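Side-chain contacts in cellulase CEL9M (Clostridium cellulolyticum, PDB 1IA6), which probably cleaves internal beta-1,4-glucosidic linkages in cellulose and related beta-glucans, as a family 9 glycoside hydrolase: residues Met248-Lys251 and Asp257-Tyr260; Glu281-Tyr286 and Ala311-Val316. One frame throughout, in Å; residues are numbered along the deposited sequence.

Contact 1. Residues Met248-Lys251 and Asp257-Tyr260; sequences MQDK and DDMY. With CA (calcium ion), chain B.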
loop_
_atom_site.group_PDB
_atom_site.type_symbol
_atom_site.label_atom_id
_atom_site.label_comp_id
_atom_site.label_asym_id
_atom_site.label_seq_id
_atom_site.Cartn_x
_atom_site.Cartn_y
_atom_site.Cartn_z
ATOM N N MET A 248 0.976 18.333 -12.742
ATOM C CA MET A 248 -0.464 18.508 -12.928
ATOM C C MET A 248 -0.851 17.774 -14.211
ATOM O O MET A 248 -2.020 17.724 -14.605
ATOM C CB MET A 248 -0.836 19.995 -13.014
ATOM C CG MET A 248 -0.544 20.766 -11.732
ATOM S SD MET A 248 -1.212 19.947 -10.253
ATOM C CE MET A 248 -2.827 20.695 -10.152
ATOM N N GLN A 249 0.167 17.210 -14.849
ATOM C CA GLN A 249 0.016 16.420 -16.064
ATOM C C GLN A 249 0.827 15.150 -15.810
ATOM O O GLN A 249 1.802 14.858 -16.503
ATOM C CB GLN A 249 0.560 17.178 -17.280
ATOM C CG GLN A 249 -0.412 18.214 -17.836
ATOM C CD GLN A 249 0.151 18.968 -19.025
ATOM O OE1 GLN A 249 1.048 18.482 -19.713
ATOM N NE2 GLN A 249 -0.385 20.157 -19.281
ATOM N N ASP A 250 0.404 14.402 -14.794
ATOM C CA ASP A 250 1.074 13.174 -14.382
ATOM C C ASP A 250 0.827 12.022 -15.347
ATOM O O ASP A 250 -0.313 11.613 -15.553
ATOM C CB ASP A 250 0.594 12.772 -12.985
ATOM C CG ASP A 250 1.589 11.890 -12.260
ATOM O OD1 ASP A 250 2.245 11.066 -12.926
ATOM O OD2 ASP A 250 1.708 12.017 -11.023
ATOM N N LYS A 251 1.903 11.496 -15.922
ATOM C CA LYS A 251 1.817 10.387 -16.868
ATOM C C LYS A 251 2.070 9.052 -16.169
ATOM O O LYS A 251 2.219 8.017 -16.820
ATOM C CB LYS A 251 2.849 10.568 -17.986
ATOM C CG LYS A 251 2.694 11.849 -18.788
ATOM C CD LYS A 251 3.833 11.994 -19.790
ATOM C CE LYS A 251 3.714 13.282 -20.584
ATOM N NZ LYS A 251 4.879 13.472 -21.492
ATOM N N ASP A 257 5.788 6.461 -4.326
ATOM C CA ASP A 257 6.567 7.679 -4.556
ATOM C C ASP A 257 5.791 8.835 -5.178
ATOM O O ASP A 257 6.149 9.995 -4.988
ATOM C CB ASP A 257 7.777 7.363 -5.449
ATOM C CG ASP A 257 8.725 8.544 -5.597
ATOM O OD1 ASP A 257 9.067 9.165 -4.571
ATOM O OD2 ASP A 257 9.141 8.845 -6.738
ATOM N N ASP A 258 4.728 8.517 -5.908
ATOM C CA ASP A 258 3.937 9.542 -6.587
ATOM C C ASP A 258 2.475 9.558 -6.153
ATOM O O ASP A 258 1.695 8.677 -6.515
ATOM C CB ASP A 258 4.048 9.325 -8.105
ATOM C CG ASP A 258 3.236 10.326 -8.911
ATOM O OD1 ASP A 258 2.798 11.350 -8.351
ATOM O OD2 ASP A 258 3.046 10.082 -10.119
ATOM N N MET A 259 2.109 10.569 -5.370
ATOM C CA MET A 259 0.741 10.702 -4.888
ATOM C C MET A 259 0.062 11.950 -5.440
ATOM O O MET A 259 -0.932 12.415 -4.888
ATOM C CB MET A 259 0.722 10.736 -3.355
ATOM C CG MET A 259 1.005 9.389 -2.705
ATOM S SD MET A 259 -0.278 8.181 -3.081
ATOM C CE MET A 259 -1.539 8.669 -1.896
ATOM N N TYR A 260 0.591 12.485 -6.538
ATOM C CA TYR A 260 0.018 13.681 -7.147
ATOM C C TYR A 260 -1.403 13.505 -7.664
ATOM O O TYR A 260 -2.216 14.423 -7.552
ATOM C CB TYR A 260 0.921 14.186 -8.276
ATOM C CG TYR A 260 2.116 14.954 -7.766
ATOM C CD1 TYR A 260 1.969 16.240 -7.244
ATOM C CD2 TYR A 260 3.386 14.378 -7.748
ATOM C CE1 TYR A 260 3.057 16.930 -6.712
ATOM C CE2 TYR A 260 4.479 15.060 -7.216
ATOM C CZ TYR A 260 4.305 16.332 -6.702
ATOM O OH TYR A 260 5.376 17.003 -6.164
HETATM CA CA CA B . 6.016 11.547 -3.110
HETATM O O HOH W 1 7.756 10.130 -2.281
HETATM O O HOH W 2 4.771 9.576 -2.422
#

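Contact 2. Residues Glu281-Tyr286 and Ala311-Val316; sequences EFNFNY and AAESMV. Unlike the reference sequence in segment 281-286: Phe282 (reference Ile).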
loop_
_atom_site.group_PDB
_atom_site.type_symbol
_atom_site.label_atom_id
_atom_site.label_comp_id
_atom_site.label_asym_id
_atom_site.label_seq_id
_atom_site.Cartn_x
_atom_site.Cartn_y
_atom_site.Cartn_z
ATOM N N GLU A 281 -8.364 14.671 -15.309
ATOM C CA GLU A 281 -8.796 14.349 -16.666
ATOM C C GLU A 281 -7.610 13.967 -17.547
ATOM O O GLU A 281 -7.688 13.016 -18.327
ATOM C CB GLU A 281 -9.525 15.539 -17.289
ATOM C CG GLU A 281 -10.834 15.895 -16.613
ATOM C CD GLU A 281 -11.471 17.136 -17.210
ATOM O OE1 GLU A 281 -11.705 17.153 -18.438
ATOM O OE2 GLU A 281 -11.736 18.097 -16.453
ATOM N N PHE A 282 -6.517 14.715 -17.427
ATOM C CA PHE A 282 -5.321 14.436 -18.217
ATOM C C PHE A 282 -4.816 13.027 -17.941
ATOM O O PHE A 282 -4.611 12.235 -18.864
ATOM C CB PHE A 282 -4.198 15.423 -17.888
ATOM C CG PHE A 282 -2.908 15.128 -18.611
ATOM C CD1 PHE A 282 -2.685 15.618 -19.894
ATOM C CD2 PHE A 282 -1.941 14.314 -18.030
ATOM C CE1 PHE A 282 -1.517 15.302 -20.587
ATOM C CE2 PHE A 282 -0.770 13.991 -18.714
ATOM C CZ PHE A 282 -0.558 14.485 -19.997
ATOM N N ASN A 283 -4.603 12.722 -16.664
ATOM C CA ASN A 283 -4.104 11.411 -16.279
ATOM C C ASN A 283 -5.006 10.281 -16.755
ATOM O O ASN A 283 -4.524 9.288 -17.294
ATOM C CB ASN A 283 -3.918 11.337 -14.763
ATOM C CG ASN A 283 -3.529 9.950 -14.294
ATOM O OD1 ASN A 283 -4.379 9.162 -13.892
ATOM N ND2 ASN A 283 -2.239 9.640 -14.364
ATOM N N PHE A 284 -6.313 10.435 -16.572
ATOM C CA PHE A 284 -7.248 9.404 -16.998
ATOM C C PHE A 284 -7.224 9.213 -18.509
ATOM O O PHE A 284 -7.157 8.083 -18.991
ATOM C CB PHE A 284 -8.672 9.745 -16.540
ATOM C CG PHE A 284 -8.888 9.614 -15.055
ATOM C CD1 PHE A 284 -7.898 9.077 -14.232
ATOM C CD2 PHE A 284 -10.097 9.997 -14.483
ATOM C CE1 PHE A 284 -8.112 8.922 -12.861
ATOM C CE2 PHE A 284 -10.321 9.845 -13.112
ATOM C CZ PHE A 284 -9.326 9.307 -12.302
ATOM N N ASN A 285 -7.272 10.311 -19.254
ATOM C CA ASN A 285 -7.252 10.225 -20.712
ATOM C C ASN A 285 -5.924 9.681 -21.219
ATOM O O ASN A 285 -5.867 9.039 -22.268
ATOM C CB ASN A 285 -7.535 11.593 -21.342
ATOM C CG ASN A 285 -8.984 12.009 -21.193
ATOM O OD1 ASN A 285 -9.881 11.165 -21.191
ATOM N ND2 ASN A 285 -9.224 13.309 -21.080
ATOM N N TYR A 286 -4.858 9.931 -20.468
ATOM C CA TYR A 286 -3.541 9.442 -20.845
ATOM C C TYR A 286 -3.527 7.918 -20.730
ATOM O O TYR A 286 -3.002 7.223 -21.599
ATOM C CB TYR A 286 -2.474 10.065 -19.941
ATOM C CG TYR A 286 -1.060 9.690 -20.313
ATOM C CD1 TYR A 286 -0.478 8.520 -19.833
ATOM C CD2 TYR A 286 -0.307 10.501 -21.164
ATOM C CE1 TYR A 286 0.822 8.163 -20.191
ATOM C CE2 TYR A 286 0.990 10.156 -21.529
ATOM C CZ TYR A 286 1.548 8.987 -21.038
ATOM O OH TYR A 286 2.834 8.650 -21.391
ATOM N N ALA A 311 -3.732 -1.963 -11.012
ATOM C CA ALA A 311 -4.710 -1.986 -9.928
ATOM C C ALA A 311 -4.835 -0.618 -9.258
ATOM O O ALA A 311 -5.937 -0.177 -8.940
ATOM C CB ALA A 311 -4.319 -3.038 -8.891
ATOM N N ALA A 312 -3.702 0.047 -9.042
ATOM C CA ALA A 312 -3.690 1.361 -8.401
ATOM C C ALA A 312 -4.433 2.418 -9.223
ATOM O O ALA A 312 -5.224 3.190 -8.681
ATOM C CB ALA A 312 -2.248 1.806 -8.144
ATOM N N GLU A 313 -4.185 2.459 -10.527
ATOM C CA GLU A 313 -4.867 3.439 -11.369
ATOM C C GLU A 313 -6.361 3.125 -11.391
ATOM O O GLU A 313 -7.195 4.025 -11.331
ATOM C CB GLU A 313 -4.303 3.406 -12.794
ATOM C CG GLU A 313 -4.950 4.397 -13.769
ATOM C CD GLU A 313 -4.578 5.852 -13.506
ATOM O OE1 GLU A 313 -3.582 6.113 -12.798
ATOM O OE2 GLU A 313 -5.278 6.742 -14.035
ATOM N N SER A 314 -6.700 1.842 -11.470
ATOM C CA SER A 314 -8.101 1.439 -11.501
ATOM C C SER A 314 -8.823 1.844 -10.216
ATOM O O SER A 314 -9.986 2.248 -10.249
ATOM C CB SER A 314 -8.209 -0.071 -11.723
ATOM O OG SER A 314 -7.670 -0.426 -12.988
ATOM N N MET A 315 -8.133 1.747 -9.085
ATOM C CA MET A 315 -8.744 2.129 -7.818
ATOM C C MET A 315 -9.092 3.620 -7.815
ATOM O O MET A 315 -10.188 4.008 -7.406
ATOM C CB MET A 315 -7.808 1.824 -6.644
ATOM C CG MET A 315 -8.414 2.208 -5.301
ATOM S SD MET A 315 -7.241 2.215 -3.946
ATOM C CE MET A 315 -8.136 3.211 -2.761
ATOM N N VAL A 316 -8.158 4.453 -8.267
ATOM C CA VAL A 316 -8.389 5.894 -8.309
ATOM C C VAL A 316 -9.580 6.215 -9.212
ATOM O O VAL A 316 -10.426 7.041 -8.868
ATOM C CB VAL A 316 -7.138 6.647 -8.822
ATOM C CG1 VAL A 316 -7.412 8.146 -8.872
ATOM C CG2 VAL A 316 -5.953 6.360 -7.907
#

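Contact 1. Residues Met248-Lys251 and Asp257-Tyr260
Two buried carboxyl groups, those of Asp250 and Asp258, come together from opposite directions with their planes only 14° apart, and Asp250 OD2 lies 2.5 Å from Asp258 OD2. Two oxygens this close are hard to explain as a pair of bare carboxylates, so one of the acids is probably protonated. The nearly coplanar approach brings Asp258 OD1 to 3.0 Å from Asp250 OD2 as well. Both side chains run anti to the main-chain nitrogen (chi1 179° for Asp258), and this extension lets them span the gap between the CA atoms of Asp250 and Asp258, which are 9.1 Å apart.

Each acid also takes a main-chain N-H. Asp258 OD1 accepts from the backbone N of Tyr260 at 3.1 Å, on its anti side and 34° out of the carboxylate plane, while Asp250 OD1 takes the backbone N-H of Trp252. Lys247 adds a long, weak ion pair to Asp258 OD2, a positive charge that may ease the crowding of acids.

Tyr260 adds a van der Waals contact, its CB sitting 3.6 Å from the carboxyl oxygen OD2 of Asp250, and its ring leads off toward Ser208 and Asp211.

Metal binding comes from the residue just before Asp258. The carbonyl O of Asp257 binds the calcium ion at 2.4 Å, and its OD1 accepts from a calcium-bound water. Ser208, Asp211 and Asp212 supply further ligands, and Asp211 also receives the backbone N-H of Met259.

The bond from Tyr260 N to Asp258 OD1 closes an Asx turn at the start of helix 260-271, with Met259 as N-cap, directly following the calcium-site loop of this family 9 catalytic module.

Contact 2. Residues Glu281-Tyr286 and Ala311-Val316
Asn283 ND2 donates to two carbonyl oxygens, those of Asp250 and Trp252 in the loop before helix 260-271, while the amide faces Glu313. This pair of bonds fixes the amide's rotation and turns OD1 to the glutamate, where Asn283 OD1 and Glu313 OE2 approach to 2.6 Å; the acid is probably protonated to allow it. The same loop holds the other carboxyl oxygen, Glu313 OE1 being hydrogen-bonded to Thr253 OG1. Amide and carboxylate planes stand 47° apart. Glu313 leaves its helix with CG anti to the backbone N and then bends at chi2 (72°), carrying the carboxyl group across to Asn283.

Phe284 offers its edge rather than its face. Its CD1 lies 3.5 Å from Glu313 OE2, near the ring plane, with the carboxyl group almost perpendicular to the ring. Farther along the same rim, Phe284 CZ meets Val316 CG1 at 4.1 Å, and Tyr320 stacks edge-to-face with the ring.

The axes of the two helical segments cross at -130°, and the side chains of Asn283, Phe284, Glu313 and Val316 fill the interface between axes 11.6 Å apart. This joins helices 274-289 and 306-323 within the alpha-helical barrel of the family 9 catalytic module.

Contact 1 closes before contact 2 opens along the chain, and their centres lie about 10 Å apart on the same side of the molecule. The loop leading to helix 260-271 provides both segments of contact 1; helices 274-289 and 306-323 provide those of contact 2. They touch directly: CA of Gln249 packs 3.5 Å from CD2 of Phe282, and CG of Lys251 is 3.6 Å from CE2 of Tyr286. Helix 260-271 starts at the last residue of contact 1 and runs on toward helix 274-289, packing Val261 and Leu265 on Val316. The calcium-binding loop thus lies directly against helix 274-289, with the Asp250 carbonyl as the shared point.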